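Local coordinates for protein papain inhibitor (PDB 5NTB) that inhibits the cysteine proteases papain and bromelain and the serine protease trypsin, and serves as a glutamine and lysine donor substrate for transglutaminase, at residues Asp50-Cys53 and Arg54-Val58; Ala89-Leu93 and Ala94-Arg98. One frame throughout, in Å; residues are numbered along the deposited sequence. Where two conformers were deposited one is given.

Contact 1: Asp50-Cys53 and Arg54-Val58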
# COMPACT_ATOMS: atom_id res chain seq x y z
N ASP A 50 -5.20 0.37 14.29
CA ASP A 50 -5.31 -0.87 13.53
C ASP A 50 -3.98 -1.63 13.56
O ASP A 50 -2.91 -1.02 13.48
CB ASP A 50 -5.69 -0.58 12.09
CG ASP A 50 -6.30 -1.79 11.40
OD1 ASP A 50 -5.52 -2.68 11.00
OD2 ASP A 50 -7.54 -1.83 11.29
N PRO A 51 -4.01 -2.96 13.66
CA PRO A 51 -2.76 -3.72 13.59
C PRO A 51 -2.00 -3.50 12.29
O PRO A 51 -0.78 -3.67 12.27
CB PRO A 51 -3.21 -5.18 13.74
CG PRO A 51 -4.71 -5.15 13.59
CD PRO A 51 -5.16 -3.80 14.04
N LEU A 52 -2.68 -3.07 11.21
CA LEU A 52 -1.98 -2.73 9.98
C LEU A 52 -0.96 -1.63 10.18
O LEU A 52 -0.04 -1.50 9.36
CB LEU A 52 -2.99 -2.29 8.92
CG LEU A 52 -3.77 -3.42 8.25
CD1 LEU A 52 -4.94 -2.85 7.47
CD2 LEU A 52 -2.86 -4.23 7.32
N CYS A 53 -1.10 -0.84 11.23
CA CYS A 53 -0.22 0.30 11.48
C CYS A 53 0.99 -0.04 12.33
O CYS A 53 1.83 0.84 12.57
CB CYS A 53 -1.02 1.42 12.14
SG CYS A 53 -2.35 2.05 11.07
N ARG A 54 1.12 -1.29 12.78
CA ARG A 54 2.16 -1.65 13.74
C ARG A 54 3.10 -2.70 13.15
O ARG A 54 2.91 -3.90 13.33
CB ARG A 54 1.53 -2.11 15.03
CG ARG A 54 0.75 -1.00 15.72
CD ARG A 54 0.41 -1.35 17.14
NE ARG A 54 -0.68 -2.31 17.22
CZ ARG A 54 -1.97 -2.00 17.24
NH1 ARG A 54 -2.36 -0.73 17.22
NH2 ARG A 54 -2.87 -2.97 17.31
N GLY A 55 4.11 -2.22 12.43
CA GLY A 55 5.15 -3.09 11.93
C GLY A 55 4.79 -3.90 10.72
O GLY A 55 5.47 -4.89 10.42
N VAL A 56 3.74 -3.53 10.00
CA VAL A 56 3.33 -4.25 8.80
C VAL A 56 3.79 -3.48 7.57
O VAL A 56 3.63 -2.25 7.49
CB VAL A 56 1.80 -4.46 8.77
CG1 VAL A 56 1.39 -5.15 7.47
CG2 VAL A 56 1.36 -5.27 9.99
N SER A 57 4.40 -4.19 6.64
CA SER A 57 4.78 -3.68 5.34
C SER A 57 4.14 -4.54 4.27
O SER A 57 3.47 -5.54 4.56
CB SER A 57 6.31 -3.68 5.17
OG SER A 57 6.93 -2.79 6.07
N VAL A 58 4.32 -4.14 3.03
CA VAL A 58 4.01 -5.02 1.92
C VAL A 58 5.26 -5.20 1.09
O VAL A 58 6.13 -4.33 1.03
CB VAL A 58 2.85 -4.51 1.04
CG1 VAL A 58 1.55 -4.51 1.84
CG2 VAL A 58 3.17 -3.14 0.50
O HOH W 1 0.55 -5.52 13.77
O HOH W 2 2.53 -0.85 9.69
O HOH W 3 4.45 0.55 12.67
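R54 and V56 fold back on P51 and L52 in a local contact round a 3-10 turn, at the place where a surface loop of the double-psi beta-barrel runs into strand 57-62. An Asx turn opens it: D50 OD1 accepts the backbone N of L52 at 2.9 Å, through the lone pair facing away from the other carboxylate oxygen, while OD2 takes the amides of T43 and T44. Aspartate suits this buried place because its two oxygens can serve two pieces of loop at once. P51, whose ring already fixes phi near the value a 3-10 turn needs, starts the turn; its carbonyl oxygen receives the amide of R54 at 3.1 Å from N to O. The bond is nearly straight at hydrogen, yet the donor stands well above the carbonyl plane of P51, off its lone pairs, and a water bridges the same P51 O to R54 O.

The R54 side chain bends at its third torsion (chi3 -76°), which carries the guanidinium back over the start of the turn. One face of the group lies against P51 CA and D50 O, near its rim, with NH2 3.8 Å from P51 CA; this is packing, and a weak hydrogen bond from NH1 to N49 O adds to it. G55 takes a positive phi (78°), easy for glycine, and turns the chain toward the strand. Beyond it V56 points its CB back toward the turn, 3.5 Å from L52 O. L52 and V56 both reach F108 and V71 of the barrel, so apolar residues are apt here. C53 ties the turn to C23 by a disulfide. The V56 methyl CG2, set beside its own backbone N, ends 3.5 Å from P51 O.

Contact 2: Ala89-Leu93 and Ala94-Arg98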
# COMPACT_ATOMS: atom_id res chain seq x y z
N ALA A 89 6.92 5.24 -4.32
CA ALA A 89 7.13 3.80 -4.42
C ALA A 89 6.74 3.26 -5.79
O ALA A 89 7.43 2.41 -6.35
CB ALA A 89 6.34 3.08 -3.33
N PHE A 90 5.60 3.73 -6.32
CA PHE A 90 5.12 3.24 -7.61
C PHE A 90 6.17 3.42 -8.70
O PHE A 90 6.41 2.51 -9.50
CB PHE A 90 3.83 3.98 -7.96
CG PHE A 90 3.14 3.51 -9.20
CD1 PHE A 90 3.62 3.83 -10.45
CD2 PHE A 90 1.94 2.80 -9.10
CE1 PHE A 90 2.95 3.43 -11.60
CE2 PHE A 90 1.26 2.40 -10.25
CZ PHE A 90 1.78 2.72 -11.50
N ALA A 91 6.84 4.58 -8.70
CA ALA A 91 7.81 4.91 -9.73
C ALA A 91 8.99 3.96 -9.73
O ALA A 91 9.68 3.84 -10.75
CB ALA A 91 8.29 6.34 -9.53
N LYS A 92 9.24 3.27 -8.62
CA LYS A 92 10.32 2.30 -8.55
C LYS A 92 9.98 1.01 -9.29
O LYS A 92 10.89 0.22 -9.60
CB LYS A 92 10.66 2.02 -7.09
CG LYS A 92 11.15 3.26 -6.37
CD LYS A 92 11.45 3.02 -4.91
CE LYS A 92 11.96 4.33 -4.29
NZ LYS A 92 12.51 4.10 -2.93
N LEU A 93 8.70 0.76 -9.54
CA LEU A 93 8.24 -0.44 -10.22
C LEU A 93 7.75 -0.20 -11.64
O LEU A 93 7.84 -1.10 -12.47
CB LEU A 93 7.09 -1.09 -9.44
CG LEU A 93 7.46 -1.66 -8.08
CD1 LEU A 93 6.20 -2.22 -7.44
CD2 LEU A 93 8.53 -2.72 -8.21
N ALA A 94 7.20 0.98 -11.93
CA ALA A 94 6.54 1.21 -13.20
C ALA A 94 6.54 2.70 -13.50
O ALA A 94 6.60 3.51 -12.58
CB ALA A 94 5.10 0.67 -13.18
N PRO A 95 6.44 3.08 -14.78
CA PRO A 95 6.40 4.50 -15.11
C PRO A 95 5.13 5.16 -14.58
O PRO A 95 4.03 4.60 -14.68
CB PRO A 95 6.43 4.51 -16.65
CG PRO A 95 5.89 3.17 -17.04
CD PRO A 95 6.40 2.23 -15.99
N LEU A 96 5.30 6.36 -14.03
CA LEU A 96 4.14 7.07 -13.49
C LEU A 96 3.11 7.37 -14.55
O LEU A 96 1.91 7.44 -14.25
CB LEU A 96 4.59 8.37 -12.82
CG LEU A 96 5.37 8.13 -11.52
CD1 LEU A 96 5.95 9.42 -10.99
CD2 LEU A 96 4.47 7.46 -10.49
N ASP A 97 3.53 7.54 -15.81
CA ASP A 97 2.54 7.90 -16.81
C ASP A 97 1.69 6.72 -17.26
O ASP A 97 0.77 6.91 -18.06
CB ASP A 97 3.22 8.57 -18.01
CG ASP A 97 4.18 7.66 -18.76
OD1 ASP A 97 4.42 6.52 -18.31
OD2 ASP A 97 4.70 8.09 -19.81
N ARG A 98 1.96 5.51 -16.74
CA ARG A 98 1.08 4.37 -16.98
C ARG A 98 -0.21 4.48 -16.17
O ARG A 98 -1.27 4.06 -16.65
CB ARG A 98 1.81 3.07 -16.64
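F90 O is gripped by two backbone amides, L93 N at 2.9 Å and A94 N at 3.0 Å, near the C-terminal end of the short helix that begins at 87 in the double-psi beta-barrel. The A94 bond meets the oxygen nearly along the C=O axis, although the bond bends to 145° at the hydrogen. A94 then turns extended, and its own carbonyl comes back to A91: the CA-H of A91 points at A94 O, a weak contact of 3.4 Å from carbon to oxygen.

The aromatic ring of F90 carries the side-chain packing. With CG anti to the backbone N (chi1 -175°), the ring swings toward the returning chain, where CE1 lies 3.8 Å from A94 CB. A small methyl suits position 94, which touches this ring and also M12, Y62 and V101 of the surrounding strands. Y14 meets F90 edge-to-face, so the phenylalanine joins loop and barrel. L93 leads away to V60 and I67, while K92, on the exposed side, forms a salt bridge with D33. At the edge of the F90 ring, in its plane, P95 O of the conformer given stands 3.5 Å from CE1. L96 packs its branch on the methyl of A91 and slides past F90 in the opposite direction, bringing CD2 to 3.7 Å from F90 CD1, obliquely to the ring.

From the N terminus, the chain passes through strands 8-18, 26-28 and 35-38 before a long loop reaches contact 1, which rounds off that loop as strand 57-62 begins. Strands 65-75 and 82-86 follow, then helix 87-90 and contact 2, which folds the outgoing chain back on the helix ahead of strand 101-102. The two contacts are in series, neither nested nor crossed, and lie on opposite sides of the chain's centre, about 23 Å apart between centres. Strand 57-62 starts within contact 1 and touches contact 2 through V60 and Y62, and residues of both contacts pack on strand 65-75, contact 1 also reaching strand 104-109 and contact 2 strand 8-18.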